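Local coordinates for Wnt inhibitor of Dorsal protein (Drosophila melanogaster, PDB 4KRR) that is a secreted Wnt-family ligand, seen here as its N-terminal domain and linker, and probably binds frizzled receptors to trigger signalling inside the cell, at residues A[15-19]-A[61-65]; A[67-72]-A[95-101]; A[112-117]-A[179-184]; A[172-178]-A[193-199]. All coordinates share one frame; numbering follows the deposited sequence.

Contact 1: residues A[15-19]-A[61-65]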
loop_
_atom_site.group_PDB
_atom_site.type_symbol
_atom_site.label_atom_id
_atom_site.label_comp_id
_atom_site.label_asym_id
_atom_site.label_seq_id
_atom_site.Cartn_x
_atom_site.Cartn_y
_atom_site.Cartn_z
ATOM N N GLY A 15 -6.564 6.292 -4.870
ATOM C CA GLY A 15 -5.838 5.553 -3.853
ATOM C C GLY A 15 -6.241 5.933 -2.439
ATOM O O GLY A 15 -6.548 5.065 -1.624
ATOM N N LEU A 16 -6.245 7.231 -2.150
ATOM C CA LEU A 16 -6.586 7.716 -0.815
ATOM C C LEU A 16 -8.036 7.417 -0.431
ATOM O O LEU A 16 -8.338 7.187 0.740
ATOM C CB LEU A 16 -6.300 9.214 -0.690
ATOM C CG LEU A 16 -4.830 9.615 -0.812
ATOM C CD1 LEU A 16 -4.649 11.103 -0.551
ATOM C CD2 LEU A 16 -3.967 8.789 0.127
ATOM N N LYS A 17 -8.930 7.424 -1.413
ATOM C CA LYS A 17 -10.324 7.077 -1.156
ATOM C C LYS A 17 -10.429 5.615 -0.734
ATOM O O LYS A 17 -11.114 5.285 0.234
ATOM C CB LYS A 17 -11.194 7.340 -2.387
ATOM C CG LYS A 17 -12.667 7.009 -2.184
ATOM C CD LYS A 17 -13.475 7.282 -3.444
ATOM C CE LYS A 17 -14.935 6.896 -3.261
ATOM N NZ LYS A 17 -15.743 7.182 -4.480
ATOM N N GLN A 18 -9.734 4.747 -1.462
ATOM C CA GLN A 18 -9.703 3.326 -1.143
ATOM C C GLN A 18 -9.035 3.099 0.210
ATOM O O GLN A 18 -9.505 2.296 1.020
ATOM C CB GLN A 18 -8.961 2.551 -2.237
ATOM C CG GLN A 18 -8.731 1.079 -1.924
ATOM C CD GLN A 18 -10.024 0.290 -1.807
ATOM O OE1 GLN A 18 -10.522 0.046 -0.707
ATOM N NE2 GLN A 18 -10.572 -0.119 -2.946
ATOM N N ALA A 19 -7.945 3.823 0.446
ATOM C CA ALA A 19 -7.193 3.704 1.689
ATOM C C ALA A 19 -8.038 4.121 2.886
ATOM O O ALA A 19 -8.009 3.470 3.932
ATOM C CB ALA A 19 -5.917 4.531 1.619
ATOM N N ILE A 61 -1.011 2.271 4.602
ATOM C CA ILE A 61 -2.232 1.917 3.882
ATOM C C ILE A 61 -2.456 2.847 2.687
ATOM O O ILE A 61 -3.014 2.439 1.668
ATOM C CB ILE A 61 -3.483 1.888 4.809
ATOM C CG1 ILE A 61 -4.670 1.218 4.111
ATOM C CG2 ILE A 61 -3.860 3.286 5.280
ATOM C CD1 ILE A 61 -4.597 -0.301 4.075
ATOM N N SER A 62 -1.998 4.091 2.805
ATOM C CA SER A 62 -2.147 5.061 1.726
ATOM C C SER A 62 -1.196 4.752 0.574
ATOM O O SER A 62 -1.602 4.745 -0.587
ATOM C CB SER A 62 -1.924 6.485 2.240
ATOM O OG SER A 62 -2.846 6.794 3.271
ATOM N N MET A 63 0.068 4.497 0.904
ATOM C CA MET A 63 1.050 4.083 -0.090
ATOM C C MET A 63 0.618 2.806 -0.800
ATOM O O MET A 63 0.710 2.706 -2.023
ATOM C CB MET A 63 2.411 3.851 0.562
ATOM C CG MET A 63 3.413 3.187 -0.367
ATOM S SD MET A 63 5.012 2.906 0.402
ATOM C CE MET A 63 5.844 1.991 -0.894
ATOM N N ALA A 64 0.149 1.835 -0.023
ATOM C CA ALA A 64 -0.270 0.548 -0.569
ATOM C C ALA A 64 -1.439 0.698 -1.539
ATOM O O ALA A 64 -1.481 0.041 -2.578
ATOM C CB ALA A 64 -0.627 -0.415 0.555
ATOM N N ALA A 65 -2.382 1.569 -1.194
ATOM C CA ALA A 65 -3.567 1.775 -2.019
ATOM C C ALA A 65 -3.224 2.493 -3.317
ATOM O O ALA A 65 -3.818 2.225 -4.359
ATOM C CB ALA A 65 -4.621 2.547 -1.248
#

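Contact 2: residues A[67-72]-A[95-101]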
loop_
_atom_site.group_PDB
_atom_site.type_symbol
_atom_site.label_atom_id
_atom_site.label_comp_id
_atom_site.label_asym_id
_atom_site.label_seq_id
_atom_site.Cartn_x
_atom_site.Cartn_y
_atom_site.Cartn_z
ATOM N N VAL A 67 -0.211 2.392 -4.854
ATOM C CA VAL A 67 0.547 1.444 -5.669
ATOM C C VAL A 67 -0.364 0.361 -6.251
ATOM O O VAL A 67 -0.216 -0.033 -7.409
ATOM C CB VAL A 67 1.703 0.804 -4.865
ATOM C CG1 VAL A 67 2.396 -0.278 -5.683
ATOM C CG2 VAL A 67 2.706 1.873 -4.434
ATOM N N HIS A 68 -1.312 -0.107 -5.444
ATOM C CA HIS A 68 -2.294 -1.087 -5.896
ATOM C C HIS A 68 -3.115 -0.515 -7.046
ATOM O O HIS A 68 -3.391 -1.202 -8.030
ATOM C CB HIS A 68 -3.214 -1.490 -4.739
ATOM C CG HIS A 68 -4.130 -2.633 -5.055
ATOM N ND1 HIS A 68 -5.300 -2.477 -5.768
ATOM C CD2 HIS A 68 -4.057 -3.947 -4.736
ATOM C CE1 HIS A 68 -5.902 -3.646 -5.883
ATOM N NE2 HIS A 68 -5.171 -4.555 -5.264
ATOM N N THR A 69 -3.500 0.751 -6.915
ATOM C CA THR A 69 -4.272 1.428 -7.949
ATOM C C THR A 69 -3.441 1.587 -9.218
ATOM O O THR A 69 -3.920 1.323 -10.322
ATOM C CB THR A 69 -4.754 2.815 -7.475
ATOM O OG1 THR A 69 -5.593 2.663 -6.324
ATOM C CG2 THR A 69 -5.537 3.519 -8.575
ATOM N N LEU A 70 -2.191 2.010 -9.049
ATOM C CA LEU A 70 -1.286 2.231 -10.172
ATOM C C LEU A 70 -0.954 0.931 -10.896
ATOM O O LEU A 70 -0.927 0.883 -12.126
ATOM C CB LEU A 70 -0.000 2.917 -9.699
ATOM C CG LEU A 70 1.072 3.154 -10.764
ATOM C CD1 LEU A 70 0.524 4.007 -11.899
ATOM C CD2 LEU A 70 2.313 3.796 -10.154
ATOM N N THR A 71 -0.699 -0.122 -10.126
ATOM C CA THR A 71 -0.408 -1.433 -10.692
ATOM C C THR A 71 -1.593 -1.957 -11.498
ATOM O O THR A 71 -1.433 -2.438 -12.624
ATOM C CB THR A 71 -0.080 -2.455 -9.589
ATOM O OG1 THR A 71 1.004 -1.968 -8.790
ATOM C CG2 THR A 71 0.300 -3.799 -10.195
ATOM N N LYS A 72 -2.783 -1.854 -10.915
ATOM C CA LYS A 72 -3.996 -2.372 -11.541
ATOM C C LYS A 72 -4.358 -1.595 -12.801
ATOM O O LYS A 72 -4.661 -2.186 -13.837
ATOM C CB LYS A 72 -5.161 -2.344 -10.547
ATOM C CG LYS A 72 -6.426 -3.019 -11.047
ATOM C CD LYS A 72 -7.488 -3.074 -9.959
ATOM C CE LYS A 72 -8.716 -3.843 -10.422
ATOM N NZ LYS A 72 -9.764 -3.915 -9.366
ATOM N N HIS A 95 -0.120 -8.207 -13.639
ATOM C CA HIS A 95 0.217 -7.061 -12.807
ATOM C C HIS A 95 1.718 -6.986 -12.570
ATOM O O HIS A 95 2.392 -8.011 -12.463
ATOM C CB HIS A 95 -0.536 -7.115 -11.477
ATOM C CG HIS A 95 -1.992 -6.793 -11.596
ATOM N ND1 HIS A 95 -2.742 -6.335 -10.534
ATOM C CD2 HIS A 95 -2.837 -6.860 -12.651
ATOM C CE1 HIS A 95 -3.987 -6.134 -10.931
ATOM N NE2 HIS A 95 -4.071 -6.446 -12.213
ATOM N N GLU A 96 2.234 -5.762 -12.501
ATOM C CA GLU A 96 3.655 -5.526 -12.276
ATOM C C GLU A 96 3.852 -4.537 -11.130
ATOM O O GLU A 96 4.150 -3.364 -11.363
ATOM C CB GLU A 96 4.312 -4.993 -13.554
ATOM C CG GLU A 96 4.260 -5.962 -14.727
ATOM C CD GLU A 96 4.701 -5.331 -16.036
ATOM O OE1 GLU A 96 4.023 -4.394 -16.508
ATOM O OE2 GLU A 96 5.726 -5.776 -16.594
ATOM N N PRO A 97 3.685 -5.012 -9.884
ATOM C CA PRO A 97 3.776 -4.148 -8.702
ATOM C C PRO A 97 5.161 -3.531 -8.520
ATOM O O PRO A 97 5.268 -2.411 -8.024
ATOM C CB PRO A 97 3.457 -5.100 -7.543
ATOM C CG PRO A 97 3.753 -6.464 -8.067
ATOM C CD PRO A 97 3.422 -6.417 -9.525
ATOM N N THR A 98 6.204 -4.249 -8.922
ATOM C CA THR A 98 7.565 -3.738 -8.799
ATOM C C THR A 98 7.778 -2.503 -9.675
ATOM O O THR A 98 8.406 -1.533 -9.249
ATOM C CB THR A 98 8.605 -4.822 -9.138
ATOM O OG1 THR A 98 8.476 -5.906 -8.210
ATOM C CG2 THR A 98 10.017 -4.259 -9.055
ATOM N N LYS A 99 7.243 -2.542 -10.893
ATOM C CA LYS A 99 7.299 -1.394 -11.791
ATOM C C LYS A 99 6.598 -0.194 -11.160
ATOM O O LYS A 99 7.096 0.933 -11.222
ATOM C CB LYS A 99 6.646 -1.724 -13.135
ATOM C CG LYS A 99 7.332 -2.829 -13.921
ATOM C CD LYS A 99 8.721 -2.412 -14.367
ATOM C CE LYS A 99 9.315 -3.428 -15.329
ATOM N NZ LYS A 99 8.478 -3.580 -16.553
ATOM N N ALA A 100 5.445 -0.450 -10.549
ATOM C CA ALA A 100 4.654 0.596 -9.911
ATOM C C ALA A 100 5.361 1.159 -8.683
ATOM O O ALA A 100 5.315 2.362 -8.428
ATOM C CB ALA A 100 3.281 0.066 -9.538
ATOM N N LEU A 101 6.014 0.283 -7.926
ATOM C CA LEU A 101 6.788 0.702 -6.760
ATOM C C LEU A 101 7.942 1.634 -7.135
ATOM O O LEU A 101 8.370 2.462 -6.331
ATOM C CB LEU A 101 7.329 -0.518 -6.016
ATOM C CG LEU A 101 6.316 -1.257 -5.145
ATOM C CD1 LEU A 101 6.884 -2.586 -4.685
ATOM C CD2 LEU A 101 5.925 -0.393 -3.955
HETATM O O HOH W 1 0.713 -3.412 -13.514
#

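Contact 3: residues A[112-117]-A[179-184]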
loop_
_atom_site.group_PDB
_atom_site.type_symbol
_atom_site.label_atom_id
_atom_site.label_comp_id
_atom_site.label_asym_id
_atom_site.label_seq_id
_atom_site.Cartn_x
_atom_site.Cartn_y
_atom_site.Cartn_z
ATOM N N SER A 112 13.713 8.283 4.731
ATOM C CA SER A 112 14.796 7.866 5.609
ATOM C C SER A 112 14.216 7.577 6.988
ATOM O O SER A 112 13.018 7.761 7.210
ATOM C CB SER A 112 15.874 8.949 5.688
ATOM O OG SER A 112 17.009 8.496 6.403
ATOM N N GLY A 113 15.058 7.123 7.909
ATOM C CA GLY A 113 14.601 6.779 9.243
ATOM C C GLY A 113 13.504 5.728 9.220
ATOM O O GLY A 113 13.579 4.756 8.468
ATOM N N ALA A 114 12.479 5.933 10.039
ATOM C CA ALA A 114 11.360 5.002 10.125
ATOM C C ALA A 114 10.541 5.015 8.839
ATOM O O ALA A 114 10.082 3.973 8.373
ATOM C CB ALA A 114 10.478 5.346 11.315
ATOM N N ILE A 115 10.364 6.207 8.277
ATOM C CA ILE A 115 9.615 6.383 7.038
ATOM C C ILE A 115 10.198 5.551 5.898
ATOM O O ILE A 115 9.475 4.818 5.225
ATOM C CB ILE A 115 9.578 7.862 6.612
ATOM C CG1 ILE A 115 8.896 8.707 7.688
ATOM C CG2 ILE A 115 8.860 8.016 5.283
ATOM C CD1 ILE A 115 7.460 8.315 7.951
ATOM N N GLY A 116 11.506 5.667 5.694
ATOM C CA GLY A 116 12.183 4.937 4.639
ATOM C C GLY A 116 12.042 3.434 4.788
ATOM O O GLY A 116 11.784 2.725 3.815
ATOM N N HIS A 117 12.206 2.948 6.014
ATOM C CA HIS A 117 12.109 1.521 6.282
ATOM C C HIS A 117 10.705 1.005 6.005
ATOM O O HIS A 117 10.533 -0.063 5.416
ATOM C CB HIS A 117 12.489 1.214 7.728
ATOM C CG HIS A 117 12.229 -0.205 8.128
ATOM N ND1 HIS A 117 13.051 -1.246 7.754
ATOM C CD2 HIS A 117 11.230 -0.757 8.857
ATOM C CE1 HIS A 117 12.574 -2.378 8.242
ATOM N NE2 HIS A 117 11.471 -2.109 8.916
ATOM N N SER A 179 16.939 8.040 14.695
ATOM C CA SER A 179 16.995 9.301 13.968
ATOM C C SER A 179 16.135 9.245 12.711
ATOM O O SER A 179 16.060 8.215 12.042
ATOM C CB SER A 179 18.434 9.640 13.585
ATOM O OG SER A 179 18.471 10.763 12.722
ATOM N N SER A 180 15.494 10.363 12.389
ATOM C CA SER A 180 14.639 10.443 11.213
ATOM C C SER A 180 15.451 10.775 9.961
ATOM O O SER A 180 14.918 10.786 8.849
ATOM C CB SER A 180 13.557 11.505 11.422
ATOM O OG SER A 180 14.127 12.792 11.599
ATOM N N ASN A 181 16.738 11.050 10.146
ATOM C CA ASN A 181 17.593 11.449 9.038
ATOM C C ASN A 181 18.599 10.366 8.659
ATOM O O ASN A 181 19.280 10.467 7.638
ATOM C CB ASN A 181 18.320 12.754 9.375
ATOM C CG ASN A 181 17.387 13.815 9.929
ATOM O OD1 ASN A 181 17.614 14.354 11.013
ATOM N ND2 ASN A 181 16.324 14.113 9.191
ATOM N N LEU A 182 18.691 9.331 9.488
ATOM C CA LEU A 182 19.625 8.239 9.228
ATOM C C LEU A 182 18.905 7.013 8.676
ATOM O O LEU A 182 17.815 6.666 9.128
ATOM C CB LEU A 182 20.400 7.871 10.495
ATOM C CG LEU A 182 21.262 8.991 11.085
ATOM C CD1 LEU A 182 21.958 8.526 12.351
ATOM C CD2 LEU A 182 22.269 9.497 10.060
ATOM N N LYS A 183 19.513 6.365 7.690
ATOM C CA LYS A 183 18.960 5.133 7.151
ATOM C C LYS A 183 19.134 4.012 8.165
ATOM O O LYS A 183 20.233 3.796 8.674
ATOM C CB LYS A 183 19.650 4.762 5.836
ATOM C CG LYS A 183 19.415 3.322 5.400
ATOM C CD LYS A 183 20.180 2.992 4.130
ATOM C CE LYS A 183 20.154 1.497 3.848
ATOM N NZ LYS A 183 18.767 0.965 3.734
ATOM N N ILE A 184 18.048 3.315 8.473
ATOM C CA ILE A 184 18.134 2.130 9.312
ATOM C C ILE A 184 18.895 1.071 8.529
ATOM O O ILE A 184 18.576 0.809 7.369
ATOM C CB ILE A 184 16.743 1.606 9.696
ATOM C CG1 ILE A 184 15.978 2.674 10.478
ATOM C CG2 ILE A 184 16.861 0.325 10.508
ATOM C CD1 ILE A 184 14.613 2.232 10.952
HETATM O O HOH W 2 15.737 3.748 6.754
#

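Contact 4: residues A[172-178]-A[193-199]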
loop_
_atom_site.group_PDB
_atom_site.type_symbol
_atom_site.label_atom_id
_atom_site.label_comp_id
_atom_site.label_asym_id
_atom_site.label_seq_id
_atom_site.Cartn_x
_atom_site.Cartn_y
_atom_site.Cartn_z
ATOM N N ALA A 172 3.938 -3.928 15.108
ATOM C CA ALA A 172 4.952 -2.914 14.834
ATOM C C ALA A 172 5.973 -2.795 15.963
ATOM O O ALA A 172 5.649 -3.006 17.134
ATOM C CB ALA A 172 4.294 -1.568 14.570
ATOM N N ILE A 173 7.206 -2.451 15.603
ATOM C CA ILE A 173 8.283 -2.319 16.578
ATOM C C ILE A 173 8.543 -0.859 16.917
ATOM O O ILE A 173 8.713 -0.025 16.025
ATOM C CB ILE A 173 9.594 -2.928 16.052
ATOM C CG1 ILE A 173 9.366 -4.362 15.578
ATOM C CG2 ILE A 173 10.682 -2.868 17.123
ATOM C CD1 ILE A 173 10.579 -4.984 14.923
ATOM N N GLN A 174 8.579 -0.550 18.208
ATOM C CA GLN A 174 8.884 0.806 18.640
ATOM C C GLN A 174 10.387 1.007 18.771
ATOM O O GLN A 174 11.092 0.174 19.342
ATOM C CB GLN A 174 8.185 1.140 19.956
ATOM C CG GLN A 174 8.303 2.606 20.341
ATOM C CD GLN A 174 7.333 3.002 21.433
ATOM O OE1 GLN A 174 6.658 2.155 22.016
ATOM N NE2 GLN A 174 7.254 4.297 21.714
ATOM N N LEU A 175 10.870 2.121 18.234
ATOM C CA LEU A 175 12.293 2.425 18.248
ATOM C C LEU A 175 12.594 3.523 19.256
ATOM O O LEU A 175 11.846 4.493 19.374
ATOM C CB LEU A 175 12.757 2.859 16.859
ATOM C CG LEU A 175 12.461 1.897 15.708
ATOM C CD1 LEU A 175 12.982 2.472 14.399
ATOM C CD2 LEU A 175 13.068 0.528 15.978
ATOM N N GLU A 176 13.692 3.361 19.983
ATOM C CA GLU A 176 14.131 4.372 20.931
ATOM C C GLU A 176 15.520 4.878 20.553
ATOM O O GLU A 176 16.424 4.089 20.284
ATOM C CB GLU A 176 14.134 3.803 22.349
ATOM C CG GLU A 176 14.498 4.813 23.420
ATOM C CD GLU A 176 14.426 4.227 24.815
ATOM O OE1 GLU A 176 14.016 3.055 24.948
ATOM O OE2 GLU A 176 14.781 4.938 25.779
ATOM N N GLY A 177 15.680 6.198 20.522
ATOM C CA GLY A 177 16.947 6.803 20.152
ATOM C C GLY A 177 17.186 6.794 18.654
ATOM O O GLY A 177 18.309 6.998 18.191
ATOM N N ALA A 178 16.126 6.556 17.888
ATOM C CA ALA A 178 16.233 6.512 16.435
ATOM C C ALA A 178 16.266 7.912 15.835
ATOM O O ALA A 178 15.698 8.852 16.390
ATOM C CB ALA A 178 15.086 5.708 15.839
ATOM N N SER A 193 8.402 -6.090 9.186
ATOM C CA SER A 193 8.033 -5.379 10.406
ATOM C C SER A 193 8.010 -3.871 10.184
ATOM O O SER A 193 9.006 -3.281 9.764
ATOM C CB SER A 193 8.997 -5.718 11.546
ATOM O OG SER A 193 8.923 -7.089 11.895
ATOM N N LEU A 194 6.869 -3.252 10.464
ATOM C CA LEU A 194 6.769 -1.800 10.459
ATOM C C LEU A 194 7.396 -1.262 11.737
ATOM O O LEU A 194 7.408 -1.943 12.764
ATOM C CB LEU A 194 5.307 -1.361 10.376
ATOM C CG LEU A 194 4.542 -1.687 9.093
ATOM C CD1 LEU A 194 3.049 -1.444 9.290
ATOM C CD2 LEU A 194 5.071 -0.856 7.934
ATOM N N VAL A 195 7.918 -0.042 11.676
ATOM C CA VAL A 195 8.511 0.575 12.854
ATOM C C VAL A 195 7.902 1.943 13.132
ATOM O O VAL A 195 7.483 2.645 12.214
ATOM C CB VAL A 195 10.049 0.713 12.724
ATOM C CG1 VAL A 195 10.701 -0.660 12.626
ATOM C CG2 VAL A 195 10.417 1.577 11.524
ATOM N N PHE A 196 7.839 2.303 14.409
ATOM C CA PHE A 196 7.426 3.640 14.814
ATOM C C PHE A 196 8.317 4.107 15.955
ATOM O O PHE A 196 9.093 3.321 16.501
ATOM C CB PHE A 196 5.943 3.682 15.212
ATOM C CG PHE A 196 5.613 2.889 16.445
ATOM C CD1 PHE A 196 5.447 1.514 16.378
ATOM C CD2 PHE A 196 5.438 3.522 17.664
ATOM C CE1 PHE A 196 5.136 0.786 17.510
ATOM C CE2 PHE A 196 5.123 2.799 18.799
ATOM C CZ PHE A 196 4.971 1.432 18.721
ATOM N N MET A 197 8.206 5.382 16.313
ATOM C CA MET A 197 9.119 5.972 17.287
ATOM C C MET A 197 8.399 6.570 18.493
ATOM O O MET A 197 8.844 6.413 19.630
ATOM C CB MET A 197 9.990 7.032 16.607
ATOM C CG MET A 197 10.877 6.467 15.500
ATOM S SD MET A 197 11.562 7.710 14.389
ATOM C CE MET A 197 12.429 8.769 15.546
ATOM N N GLN A 198 7.283 7.244 18.244
ATOM C CA GLN A 198 6.592 7.977 19.297
ATOM C C GLN A 198 5.424 7.194 19.884
ATOM O O GLN A 198 4.780 6.405 19.194
ATOM C CB GLN A 198 6.088 9.318 18.759
ATOM C CG GLN A 198 5.564 10.267 19.826
ATOM C CD GLN A 198 6.673 11.028 20.519
ATOM O OE1 GLN A 198 6.477 11.598 21.592
ATOM N NE2 GLN A 198 7.848 11.051 19.899
ATOM N N ASP A 199 5.157 7.419 21.166
ATOM C CA ASP A 199 3.962 6.880 21.796
ATOM C C ASP A 199 2.724 7.555 21.221
ATOM O O ASP A 199 2.792 8.675 20.710
ATOM C CB ASP A 199 4.005 7.082 23.313
ATOM C CG ASP A 199 4.901 6.080 24.009
ATOM O OD1 ASP A 199 5.215 5.038 23.396
ATOM O OD2 ASP A 199 5.282 6.326 25.173
#

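Contact 1: residues A[15-19]-A[61-65]
Ala-19 and Ala-65 meet methyl to methyl where helix 8-26 crosses helix 53-75, their CB atoms 3.7 Å apart. The axes of the two short segments approach to 8.0 Å, with 127° between their N-to-C directions; Gly-15, Ala-19 and Ala-65 let the backbones come this close. Gly-15 has no side chain, so its turn of helix comes in backbone first: Gly-15 O sits 3.2 Å from Ala-65 CB, a tight contact, while the same O takes the helix bond from Ala-19 N. Ala-19 CB lies over the backbone of the other helix, 3.6 Å from Ile-61 O, and also meets CA of Ser-62.

Leu-16 is the side chain to trace outward. Its CB starts away from the partner helix. A chi1 of -64° places CG beside the backbone N, and from CG the CD2 branch comes back to Ser-62: Leu-16 CD2 is 3.7 Å from Ser-62 CB and 3.9 Å from Ser-62 OG. That OG is already engaged with Val-58 O in its own helix and with Asn-43 ND2, so Leu-16 packs beside a satisfied hydroxyl. No hydrogen bond joins the two segments.

Phe-39 of helix 36-44 covers Ala-19, Ile-61 and Ser-62, and Phe-158 of helix 158-170 covers Ile-61 and Ala-65. Gly-15 and Ala-19, one helical turn apart, form the small-xxx-small pattern typical of close helix crossings, here in the core of the helical Wnt N-terminal domain.

Contact 2: residues A[67-72]-A[95-101]
Thr-71 of helix 53-75 packs against Ala-100 and Pro-97 in the first turns of helix 97-107, a helix-helix crossing in the Wnt N-terminal domain with segment axes 8.6 Å apart at 120°. Glu-96 holds the N-cap position of the second helix.

The apolar part runs from Val-67 to Leu-70. Val-67 CG1 lies 3.9 Å from Leu-101 CD2, the two side chains crossing at about a right angle, and it also touches the Ala-100 methyl. Leu-70 CD2 also packs on the Ala-100 methyl. Thr-71 CG2, anti to the backbone N, rests on His-95 CB and on the backbone N atoms of Glu-96 and Pro-97.

The aromatic contribution is an off-centre CH-pi contact: Lys-72 CA stands 4.2 Å from the centroid of the His-95 ring. The His-95 side chain also touches Val-154 and Leu-155 of strand 149-155.

A water makes the polar link between the segments, donating to Thr-71 O and accepting from Glu-96 N, the latter at 3.0 Å. Within its own helix Thr-71 OG1, 3.1 Å from Ala-100 CB, is held by donating to Val-67 O at 2.7 Å; it comes in from above the carbonyl plane, while Thr-71 N reaches the same oxygen from the opposite face.

Contact 3: residues A[112-117]-A[179-184]
Gly-113 meets Ser-180 backbone to backbone, their CA atoms 4.2 Å apart, and does so with a positive phi of 57°, an unusual conformation at the start of a helix. With no side chain in the way, the loop 179-184 lies right against it. Gly-113 CA is 3.5 Å from Ser-179 O, and Gly-113 N gives a weak hydrogen bond to Leu-182 O at 3.0 Å, bent to 128° at the hydrogen. The same Leu-182 carbonyl also receives a CA-H...O contact from Gly-113 CA.

The Ser-112 hydroxyl lies against the loop backbone. With OG anti to the backbone N (chi1 -173°), the side chain reaches out to the turn of the loop, where Ser-112 OG lies 3.3 Å from Asn-181 O and equally near Leu-182 C. That turn is itself held as an ST turn, Ser-179 OG accepting from Asn-181 N at 3.1 Å.

At the end of 179-184, Ile-184 CD1 sits 3.7 Å from Gly-113 O and packs against His-117 CB. Beside it a water bridges Gly-113 O and Ile-184 N.

The loop, which runs between strands 173-174 and 195-196, thus docks on the N-terminal turn of helix 113-127. One turn further along that helix, His-117 NE2 bonds to Ser-193 O, while Ala-114 and His-117 pack on Val-195 of the second strand.

Contact 4: residues A[172-178]-A[193-199]
Leu-175 CD1 packs 3.8 Å from Val-195 CB at the apolar centre, and close by Ile-173 CB faces Val-195 CG1. Ile-184 and Ile-189 from the connecting loop pack on Leu-175. Further along, Met-197, bent at chi3 (57°), swings its CE to within 3.4 Å of Ala-178 O and near that residue's methyl.

Phe-196 works on the other face of the sheet. Gln-174 CB makes a CH-pi contact over its ring, 3.9 Å from the centroid, and the Ala-172 methyl meets the ring edge near its plane. Arg-53 and Val-56 of helix 53-75 also touch the Phe-196 side chain.

Between these layers runs a short parallel ladder. Ile-173 bonds to both neighbours of its partner Val-195: Ile-173 N donates to Leu-194 O at 2.9 Å, and Ile-173 O accepts from Phe-196 N at 3.0 Å. Phe-196 O then takes Leu-175 N at 2.8 Å. A connection without helix or strand joins these two strands.

At the outer edge the extended Gln-174 carries its amide past the Phe-196 ring, the two planes 32° apart. Gln-174 NE2 donates to Asp-199 OD1 at 2.7 Å; the oxygen lies close to the Gln-174 amide plane, whereas the donor stands above the carboxylate plane. The same NE2 adds a weak bond to Met-197 O.

From the N terminus, helix 8-26 leads through helix 36-44 into helix 53-75, and contact 1 closes that first loop. The same helix then enters contact 2, which closes the excursion through the Cys-74 to Cys-82 and Cys-84 to Cys-93 disulfides and brings in helix 97-107; Met-63 CE and Leu-101 CD2 touch between these two contacts. Both close before the others open. Contact 3 closes the long run through strands 130-136 and 149-155 and helix 158-170; contact 4 closes the short connection between the parallel strands. These two cross, their segments alternating, and tie helix 113-127 to the small sheet. The centres of contacts 2 and 4 are about 27 Å apart.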